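Local coordinates for protein lipolytic enzyme, G-D-S-L family (Bacteroides thetaiotaomicron, PDB 7BR2) that metabolises the drug diltiazem in the gut as a serine esterase of the SGNH (GDSL) hydrolase family and may also act as a lysophospholipase, at residues G228-N233 with M300-L305; M234-N239 with I261-L266; E268-P273 with N438-R443. All blocks are in the same frame, centred on the assembly; numbering follows the deposited sequence.

Contact 1: G228-N233 with M300-L305; sequences GKDVAN and MNTELL
Val231 and Thr302 make the first link where two chain segments come together to start a parallel pair of β-strands, 232-237 beside 303-308, in the mixed sheet of the β-rich part of this SGNH-family protein. The amide N of Val231 donates to Thr302 O at 2.8 Å, and the bend of this bond, 130° at the hydrogen, marks the irregular start of the pairing. The next bond returns across the pair: Leu304 N gives to Ala232 O, straighter at 153°, while Glu303 CA brings its hydrogen to the same oxygen from 3.5 Å. Ala232 O is thus gripped by one conventional bond and one CA-H...O contact. Ala232 pairs with Glu303 and Asn233 with Leu304, and their side chains alternate between the two faces of the sheet.

Just ahead of the paired residues, Val231 CB rests against Glu303 CB at 3.9 Å, the two side chains crossing obliquely. With CG2 trans to its carbonyl carbon, Val231 turns this methyl toward the backbone of Thr302, while CG1 lies over the CB and CG of Glu303. The extended chain of Glu303 carries its carboxylate beyond the pair, where OE2 hydrogen-bonds Tyr265 OH and Gln345 NE2. Ahead of the strand, Thr302 is steadied by OG1 bonding to Met297 O, and Asn301 by OD1 accepting from Tyr272 N; Met300 packs on helix 210-223.

Asp230 lies alongside Thr302 and points the same way, its OD1 3.4 Å from Thr302 CB. On the face bearing Asn233 and Leu304, these two side chains also run side by side. With CG trans to its backbone N (chi1 -160°), Asn233 brings its amide near strand 303-308, and OD1 settles 3.6 Å from Leu304 CD2.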
loop_
_atom_site.group_PDB
_atom_site.type_symbol
_atom_site.label_atom_id
_atom_site.label_comp_id
_atom_site.label_asym_id
_atom_site.label_seq_id
_atom_site.Cartn_x
_atom_site.Cartn_y
_atom_site.Cartn_z
ATOM N N GLY A 228 2.064 -16.558 0.756
ATOM C CA GLY A 228 1.863 -17.979 0.587
ATOM C C GLY A 228 0.418 -18.422 0.620
ATOM O O GLY A 228 0.144 -19.613 0.403
ATOM N N LYS A 229 -0.505 -17.520 0.923
ATOM C CA LYS A 229 -1.915 -17.859 0.949
ATOM C C LYS A 229 -2.589 -17.521 -0.373
ATOM O O LYS A 229 -2.419 -16.427 -0.923
ATOM C CB LYS A 229 -2.594 -17.165 2.129
ATOM C CG LYS A 229 -2.072 -17.699 3.458
ATOM C CD LYS A 229 -2.805 -17.103 4.642
ATOM C CE LYS A 229 -2.186 -17.561 5.964
ATOM N NZ LYS A 229 -2.723 -16.792 7.140
ATOM N N ASP A 230 -3.358 -18.474 -0.876
ATOM C CA ASP A 230 -3.893 -18.430 -2.225
ATOM C C ASP A 230 -5.224 -17.701 -2.235
ATOM O O ASP A 230 -6.001 -17.776 -1.280
ATOM C CB ASP A 230 -4.117 -19.853 -2.744
ATOM C CG ASP A 230 -2.861 -20.487 -3.290
ATOM O OD1 ASP A 230 -1.890 -19.766 -3.562
ATOM O OD2 ASP A 230 -2.841 -21.730 -3.419
ATOM N N VAL A 231 -5.503 -17.037 -3.352
ATOM C CA VAL A 231 -6.838 -16.492 -3.570
ATOM C C VAL A 231 -7.864 -17.615 -3.524
ATOM O O VAL A 231 -8.826 -17.583 -2.748
ATOM C CB VAL A 231 -6.899 -15.743 -4.912
ATOM C CG1 VAL A 231 -8.292 -15.197 -5.147
ATOM C CG2 VAL A 231 -5.833 -14.648 -4.979
ATOM N N ALA A 232 -7.637 -18.645 -4.330
ATOM C CA ALA A 232 -8.411 -19.876 -4.309
ATOM C C ALA A 232 -7.576 -20.941 -5.006
ATOM O O ALA A 232 -6.682 -20.636 -5.798
ATOM C CB ALA A 232 -9.777 -19.711 -4.983
ATOM N N ASN A 233 -7.859 -22.193 -4.682
ATOM C CA ASN A 233 -7.101 -23.322 -5.225
ATOM C C ASN A 233 -8.108 -24.425 -5.526
ATOM O O ASN A 233 -8.612 -25.083 -4.611
ATOM C CB ASN A 233 -6.028 -23.777 -4.236
ATOM C CG ASN A 233 -4.912 -24.585 -4.898
ATOM O OD1 ASN A 233 -5.059 -25.070 -6.012
ATOM N ND2 ASN A 233 -3.800 -24.752 -4.190
ATOM N N MET A 300 0.966 -14.020 -3.275
ATOM C CA MET A 300 -0.232 -13.305 -2.843
ATOM C C MET A 300 -1.302 -13.130 -3.903
ATOM O O MET A 300 -2.371 -12.613 -3.573
ATOM C CB MET A 300 0.126 -11.918 -2.299
ATOM C CG MET A 300 0.859 -11.952 -0.995
ATOM S SD MET A 300 1.175 -10.298 -0.351
ATOM C CE MET A 300 2.259 -10.730 1.014
ATOM N N ASN A 301 -1.068 -13.500 -5.152
ATOM C CA ASN A 301 -2.086 -13.340 -6.176
ATOM C C ASN A 301 -2.198 -14.595 -7.020
ATOM O O ASN A 301 -2.120 -14.553 -8.246
ATOM C CB ASN A 301 -1.823 -12.118 -7.047
ATOM C CG ASN A 301 -3.103 -11.523 -7.584
ATOM O OD1 ASN A 301 -4.194 -11.877 -7.134
ATOM N ND2 ASN A 301 -2.987 -10.651 -8.573
ATOM N N THR A 302 -2.409 -15.740 -6.363
ATOM C CA THR A 302 -2.587 -17.024 -7.042
ATOM C C THR A 302 -4.027 -17.515 -6.876
ATOM O O THR A 302 -4.434 -17.930 -5.782
ATOM C CB THR A 302 -1.591 -18.052 -6.508
ATOM O OG1 THR A 302 -0.267 -17.656 -6.882
ATOM C CG2 THR A 302 -1.878 -19.423 -7.091
ATOM N N GLU A 303 -4.782 -17.481 -7.971
ATOM C CA GLU A 303 -6.127 -18.041 -8.067
ATOM C C GLU A 303 -6.019 -19.240 -9.007
ATOM O O GLU A 303 -6.258 -19.142 -10.218
ATOM C CB GLU A 303 -7.131 -16.979 -8.581
ATOM C CG GLU A 303 -8.578 -17.437 -8.592
ATOM C CD GLU A 303 -9.529 -16.438 -9.253
ATOM O OE1 GLU A 303 -9.066 -15.437 -9.851
ATOM O OE2 GLU A 303 -10.757 -16.660 -9.164
ATOM N N LEU A 304 -5.653 -20.388 -8.443
ATOM C CA LEU A 304 -5.161 -21.504 -9.246
ATOM C C LEU A 304 -6.306 -22.374 -9.749
ATOM O O LEU A 304 -7.136 -22.843 -8.962
ATOM C CB LEU A 304 -4.169 -22.346 -8.446
ATOM C CG LEU A 304 -3.314 -23.259 -9.335
ATOM C CD1 LEU A 304 -2.313 -22.471 -10.193
ATOM C CD2 LEU A 304 -2.596 -24.312 -8.500
ATOM N N LEU A 305 -6.349 -22.590 -11.059
ATOM C CA LEU A 305 -7.279 -23.539 -11.660
ATOM C C LEU A 305 -6.500 -24.735 -12.204
ATOM O O LEU A 305 -5.688 -24.592 -13.130
ATOM C CB LEU A 305 -8.114 -22.884 -12.759
ATOM C CG LEU A 305 -8.900 -23.874 -13.622
ATOM C CD1 LEU A 305 -9.940 -24.628 -12.800
ATOM C CD2 LEU A 305 -9.568 -23.144 -14.793
#

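Contact 2: M234-N239 with I261-L266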
loop_
_atom_site.group_PDB
_atom_site.type_symbol
_atom_site.label_atom_id
_atom_site.label_comp_id
_atom_site.label_asym_id
_atom_site.label_seq_id
_atom_site.Cartn_x
_atom_site.Cartn_y
_atom_site.Cartn_z
ATOM N N MET A 234 -8.435 -24.601 -6.800
ATOM C CA MET A 234 -9.403 -25.613 -7.188
ATOM C C MET A 234 -8.742 -26.623 -8.121
ATOM O O MET A 234 -7.956 -26.260 -9.009
ATOM C CB MET A 234 -10.632 -25.001 -7.861
ATOM C CG MET A 234 -10.342 -24.430 -9.222
ATOM S SD MET A 234 -11.500 -23.150 -9.690
ATOM C CE MET A 234 -10.424 -21.726 -9.575
ATOM N N GLU A 235 -9.071 -27.891 -7.901
ATOM C CA GLU A 235 -8.601 -28.995 -8.722
ATOM C C GLU A 235 -9.797 -29.865 -9.058
ATOM O O GLU A 235 -10.438 -30.408 -8.148
ATOM C CB GLU A 235 -7.537 -29.832 -8.014
ATOM C CG GLU A 235 -6.849 -30.836 -8.931
ATOM C CD GLU A 235 -5.855 -31.729 -8.202
ATOM O OE1 GLU A 235 -5.211 -31.274 -7.228
ATOM O OE2 GLU A 235 -5.724 -32.901 -8.611
ATOM N N ILE A 236 -10.084 -29.982 -10.355
ATOM C CA ILE A 236 -11.167 -30.797 -10.891
ATOM C C ILE A 236 -10.574 -31.939 -11.708
ATOM O O ILE A 236 -9.794 -31.708 -12.643
ATOM C CB ILE A 236 -12.132 -29.961 -11.752
ATOM C CG1 ILE A 236 -12.922 -28.967 -10.894
ATOM C CG2 ILE A 236 -13.026 -30.867 -12.586
ATOM C CD1 ILE A 236 -12.255 -27.631 -10.686
ATOM N N ASN A 237 -10.964 -33.166 -11.377
ATOM C CA ASN A 237 -10.641 -34.311 -12.216
ATOM C C ASN A 237 -11.758 -34.520 -13.231
ATOM O O ASN A 237 -12.906 -34.785 -12.857
ATOM C CB ASN A 237 -10.387 -35.558 -11.365
ATOM C CG ASN A 237 -10.097 -36.793 -12.209
ATOM O OD1 ASN A 237 -10.964 -37.267 -12.944
ATOM N ND2 ASN A 237 -8.850 -37.255 -12.182
ATOM N N ALA A 238 -11.409 -34.424 -14.514
ATOM C CA ALA A 238 -12.426 -34.460 -15.557
ATOM C C ALA A 238 -13.085 -35.829 -15.677
ATOM O O ALA A 238 -14.288 -35.908 -15.939
ATOM C CB ALA A 238 -11.818 -34.039 -16.895
ATOM N N ASN A 239 -12.343 -36.909 -15.438
ATOM C CA ASN A 239 -12.935 -38.231 -15.607
ATOM C C ASN A 239 -13.818 -38.646 -14.435
ATOM O O ASN A 239 -14.690 -39.503 -14.609
ATOM C CB ASN A 239 -11.837 -39.276 -15.807
ATOM C CG ASN A 239 -10.881 -38.916 -16.936
ATOM O OD1 ASN A 239 -9.664 -39.030 -16.786
ATOM N ND2 ASN A 239 -11.430 -38.487 -18.078
ATOM N N ILE A 261 -15.936 -29.536 -20.542
ATOM C CA ILE A 261 -16.236 -29.664 -19.126
ATOM C C ILE A 261 -16.560 -28.284 -18.571
ATOM O O ILE A 261 -15.949 -27.285 -18.960
ATOM C CB ILE A 261 -15.082 -30.339 -18.360
ATOM C CG1 ILE A 261 -15.515 -30.671 -16.930
ATOM C CG2 ILE A 261 -13.826 -29.485 -18.398
ATOM C CD1 ILE A 261 -14.566 -31.611 -16.213
ATOM N N SER A 262 -17.536 -28.225 -17.675
ATOM C CA SER A 262 -18.018 -26.959 -17.152
ATOM C C SER A 262 -18.395 -27.140 -15.694
ATOM O O SER A 262 -18.742 -28.243 -15.266
ATOM C CB SER A 262 -19.208 -26.450 -17.967
ATOM O OG SER A 262 -20.365 -27.203 -17.672
ATOM N N PHE A 263 -18.266 -26.066 -14.921
ATOM C CA PHE A 263 -18.691 -26.122 -13.531
ATOM C C PHE A 263 -18.966 -24.716 -13.014
ATOM O O PHE A 263 -18.704 -23.712 -13.684
ATOM C CB PHE A 263 -17.655 -26.839 -12.658
ATOM C CG PHE A 263 -16.275 -26.269 -12.759
ATOM C CD1 PHE A 263 -15.413 -26.682 -13.762
ATOM C CD2 PHE A 263 -15.822 -25.344 -11.832
ATOM C CE1 PHE A 263 -14.130 -26.173 -13.848
ATOM C CE2 PHE A 263 -14.541 -24.828 -11.911
ATOM C CZ PHE A 263 -13.692 -25.240 -12.919
ATOM N N ASP A 264 -19.518 -24.669 -11.805
ATOM C CA ASP A 264 -19.825 -23.439 -11.098
ATOM C C ASP A 264 -18.774 -23.226 -10.019
ATOM O O ASP A 264 -18.464 -24.149 -9.246
ATOM C CB ASP A 264 -21.228 -23.497 -10.496
ATOM C CG ASP A 264 -22.318 -23.383 -11.556
ATOM O OD1 ASP A 264 -22.013 -22.966 -12.696
ATOM O OD2 ASP A 264 -23.478 -23.736 -11.264
ATOM N N TYR A 265 -18.194 -22.025 -10.023
ATOM C CA TYR A 265 -17.099 -21.625 -9.150
ATOM C C TYR A 265 -17.578 -20.464 -8.286
ATOM O O TYR A 265 -17.956 -19.416 -8.817
ATOM C CB TYR A 265 -15.902 -21.221 -10.016
ATOM C CG TYR A 265 -14.784 -20.454 -9.349
ATOM C CD1 TYR A 265 -14.099 -20.976 -8.262
ATOM C CD2 TYR A 265 -14.404 -19.215 -9.828
ATOM C CE1 TYR A 265 -13.069 -20.276 -7.672
ATOM C CE2 TYR A 265 -13.376 -18.507 -9.245
ATOM C CZ TYR A 265 -12.711 -19.043 -8.170
ATOM O OH TYR A 265 -11.679 -18.334 -7.591
ATOM N N LEU A 266 -17.601 -20.646 -6.972
ATOM C CA LEU A 266 -17.942 -19.542 -6.079
ATOM C C LEU A 266 -16.749 -19.309 -5.162
ATOM O O LEU A 266 -16.533 -20.058 -4.209
ATOM C CB LEU A 266 -19.229 -19.811 -5.290
ATOM C CG LEU A 266 -19.560 -18.695 -4.277
ATOM C CD1 LEU A 266 -19.814 -17.341 -4.978
ATOM C CD2 LEU A 266 -20.729 -19.044 -3.365
#
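Met234 reaches over Tyr265 and ends against one face of its ring, in a layer where strand 234-237 of the mixed sheet faces strand 261-266 of the antiparallel sheet. The strand axes lie 10.0 Å apart at 140°, a spacing filled by side chains, as in the hydrophobic core of a β-sandwich. Every second residue points inward: Met234, Ile236, Ile261, Phe263 and Tyr265.

The chain of Met234 bends at chi3 (109°), laying CE over the rim of the tyrosine ring as a CH-pi contact, 3.6 Å from Tyr265 CE1. Its sulfur approaches the same ring obliquely and touches the edge of Phe263, SD lying 4.1 Å from Phe263 CE2, so one thioether serves two Met-aromatic contacts. Beside it Ile236 comes from the opposite direction to Phe263 and sets CD1 over one face of the ring, toward its rim, 3.6 Å from Phe263 CZ. At the far end the bump is reversed: Ile261 CD1 enters the hollow between Ile236 CG2 and Ala238, whose CB is 3.7 Å away. Leu305 of strand 303-308 and Ile251 from strand 249-257 each pack against both Met234 and Phe263.

Were Tyr265 an alanine, the Met234 methyl would lose the ring beneath it, which is likely to leave the thioether freer to turn and Glu303 without one of its partners.

Sulfur, methyl groups and aromatic faces thus hold the two layers by dispersion and weak polar attraction, which implies that cohesion here depends on complementary shape more than on directional bonds.

Contact 3: E268-P273 with N438-R443; sequences EALPYP and NKPVVR
Two connecting loops meet here, one running on from strand 260-267 and the other linking helix 417-437 to strand 443-449, at the junction between the α/β and helical part of the protein and its β-rich part. Leu270 and Pro440 carry the contact, the leucine lying at a slant to the proline ring. The leucine forks over the second loop: CD1 lies 3.5 Å from Asn438 O, and CD2 is 3.9 Å from Pro440 CG. With chi1 at -63°, CG stands trans to the carbonyl carbon of Leu270, which turns both methyls to the 438-443 segment. Pro440 in turn presses the CG corner of its ring against the peptide joining Glu268 to Ala269, 3.7 Å from Ala269 N.

Neighbouring bonds fix the two loops. Asn438 ND2 donates to Met44 O, and its OD1 receives Lys439 NZ at 3.0 Å. Lys439 O accepts from NE2 of Gln348 on helix 344-377, a residue that also touches Leu270, and Arg443 forms a salt bridge with Asp319. The backbone of Leu270 is bonded to Thr45 on helix 35-46.

Apolar branches meeting a proline ring and peptide surfaces, with polar bonds nearby, several of them to flanking helices, make this a plain loop-to-loop packing joint between helices and a β-sheet.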
loop_
_atom_site.group_PDB
_atom_site.type_symbol
_atom_site.label_atom_id
_atom_site.label_comp_id
_atom_site.label_asym_id
_atom_site.label_seq_id
_atom_site.Cartn_x
_atom_site.Cartn_y
_atom_site.Cartn_z
ATOM N N GLU A 268 -14.415 -17.241 -2.362
ATOM C CA GLU A 268 -14.596 -16.402 -1.189
ATOM C C GLU A 268 -13.958 -15.037 -1.359
ATOM O O GLU A 268 -14.322 -14.099 -0.636
ATOM C CB GLU A 268 -14.003 -17.065 0.057
ATOM C CG GLU A 268 -14.649 -18.385 0.420
ATOM C CD GLU A 268 -13.860 -19.168 1.453
ATOM O OE1 GLU A 268 -12.781 -18.692 1.882
ATOM O OE2 GLU A 268 -14.307 -20.279 1.811
ATOM N N ALA A 269 -13.012 -14.908 -2.280
ATOM C CA ALA A 269 -12.282 -13.672 -2.455
ATOM C C ALA A 269 -12.105 -13.430 -3.942
ATOM O O ALA A 269 -12.224 -14.348 -4.757
ATOM C CB ALA A 269 -10.927 -13.716 -1.740
ATOM N N LEU A 270 -11.829 -12.186 -4.283
ATOM C CA LEU A 270 -11.518 -11.769 -5.639
ATOM C C LEU A 270 -10.007 -11.743 -5.841
ATOM O O LEU A 270 -9.248 -11.734 -4.867
ATOM C CB LEU A 270 -12.111 -10.377 -5.918
ATOM C CG LEU A 270 -13.635 -10.228 -5.880
ATOM C CD1 LEU A 270 -14.047 -8.761 -6.080
ATOM C CD2 LEU A 270 -14.301 -11.128 -6.914
ATOM N N PRO A 271 -9.525 -11.789 -7.089
ATOM C CA PRO A 271 -8.085 -11.602 -7.319
ATOM C C PRO A 271 -7.652 -10.184 -6.973
ATOM O O PRO A 271 -8.449 -9.242 -6.954
ATOM C CB PRO A 271 -7.915 -11.879 -8.816
ATOM C CG PRO A 271 -9.252 -11.569 -9.410
ATOM C CD PRO A 271 -10.262 -11.964 -8.355
ATOM N N TYR A 272 -6.362 -10.042 -6.701
ATOM C CA TYR A 272 -5.809 -8.723 -6.436
ATOM C C TYR A 272 -5.614 -7.991 -7.751
ATOM O O TYR A 272 -4.928 -8.509 -8.641
ATOM C CB TYR A 272 -4.489 -8.803 -5.700
ATOM C CG TYR A 272 -4.046 -7.447 -5.222
ATOM C CD1 TYR A 272 -4.517 -6.929 -4.014
ATOM C CD2 TYR A 272 -3.195 -6.656 -5.995
ATOM C CE1 TYR A 272 -4.127 -5.676 -3.575
ATOM C CE2 TYR A 272 -2.802 -5.401 -5.563
ATOM C CZ TYR A 272 -3.277 -4.914 -4.356
ATOM O OH TYR A 272 -2.881 -3.668 -3.920
ATOM N N PRO A 273 -6.228 -6.826 -7.936
ATOM C CA PRO A 273 -6.090 -6.097 -9.197
ATOM C C PRO A 273 -4.897 -5.157 -9.180
ATOM O O PRO A 273 -4.600 -4.497 -8.182
ATOM C CB PRO A 273 -7.420 -5.342 -9.296
ATOM C CG PRO A 273 -7.790 -5.100 -7.893
ATOM C CD PRO A 273 -7.243 -6.232 -7.056
ATOM N N ASN A 438 -17.914 -5.984 -3.797
ATOM C CA ASN A 438 -16.709 -6.805 -3.726
ATOM C C ASN A 438 -16.999 -8.275 -3.416
ATOM O O ASN A 438 -16.056 -9.042 -3.192
ATOM C CB ASN A 438 -15.717 -6.229 -2.703
ATOM C CG ASN A 438 -16.277 -6.165 -1.310
ATOM O OD1 ASN A 438 -17.462 -6.397 -1.100
ATOM N ND2 ASN A 438 -15.430 -5.818 -0.340
ATOM N N LYS A 439 -18.269 -8.679 -3.384
ATOM C CA LYS A 439 -18.630 -10.062 -3.072
ATOM C C LYS A 439 -18.554 -10.928 -4.324
ATOM O O LYS A 439 -19.283 -10.665 -5.294
ATOM C CB LYS A 439 -20.041 -10.129 -2.489
ATOM C CG LYS A 439 -20.421 -8.959 -1.584
ATOM C CD LYS A 439 -19.540 -8.930 -0.357
ATOM C CE LYS A 439 -19.910 -7.759 0.522
ATOM N NZ LYS A 439 -18.819 -7.299 1.419
ATOM N N PRO A 440 -17.735 -11.977 -4.340
ATOM C CA PRO A 440 -17.694 -12.845 -5.520
ATOM C C PRO A 440 -19.063 -13.446 -5.778
ATOM O O PRO A 440 -19.804 -13.767 -4.850
ATOM C CB PRO A 440 -16.673 -13.925 -5.141
ATOM C CG PRO A 440 -15.853 -13.331 -4.056
ATOM C CD PRO A 440 -16.796 -12.417 -3.295
ATOM N N VAL A 441 -19.401 -13.589 -7.054
ATOM C CA VAL A 441 -20.628 -14.259 -7.459
ATOM C C VAL A 441 -20.250 -15.579 -8.123
ATOM O O VAL A 441 -19.084 -15.825 -8.455
ATOM C CB VAL A 441 -21.504 -13.397 -8.396
ATOM C CG1 VAL A 441 -21.922 -12.119 -7.711
ATOM C CG2 VAL A 441 -20.758 -13.074 -9.660
ATOM N N VAL A 442 -21.248 -16.457 -8.265
ATOM C CA VAL A 442 -21.021 -17.736 -8.921
ATOM C C VAL A 442 -20.638 -17.475 -10.371
ATOM O O VAL A 442 -21.360 -16.792 -11.107
ATOM C CB VAL A 442 -22.252 -18.645 -8.804
ATOM C CG1 VAL A 442 -22.011 -19.946 -9.546
ATOM C CG2 VAL A 442 -22.562 -18.945 -7.348
ATOM N N ARG A 443 -19.485 -18.005 -10.779
ATOM C CA ARG A 443 -18.965 -17.870 -12.136
ATOM C C ARG A 443 -19.001 -19.216 -12.851
ATOM O O ARG A 443 -18.571 -20.237 -12.301
ATOM C CB ARG A 443 -17.536 -17.325 -12.119
ATOM C CG ARG A 443 -17.382 -16.001 -11.404
ATOM C CD ARG A 443 -18.115 -14.884 -12.140
ATOM N NE ARG A 443 -17.880 -13.590 -11.510
ATOM C CZ ARG A 443 -18.352 -12.434 -11.970
ATOM N NH1 ARG A 443 -19.088 -12.406 -13.077
ATOM N NH2 ARG A 443 -18.082 -11.306 -11.323
#

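Overall arrangement
Contacts 1 and 2 follow one another along strand 232-237, with centres about 16 Å apart, and Leu304 O meets Met234 N at 3.1 Å where the first passes into the second. Tyr265 of contact 2 also reaches back to contact 1, its OH packing 3.5 Å from Ala232 CB. Contact 3 lies about 12 Å from contact 1 and 17 Å from contact 2, centre to centre. It touches the former where Val231 CG1 packs 3.6 Å from Leu270 O, and joins the latter through Tyr265 O and Arg443 N, 2.9 Å apart and probably hydrogen-bonded. The probable catalytic triad, Ser28, Asp204 and His207, belongs to none of the three contacts.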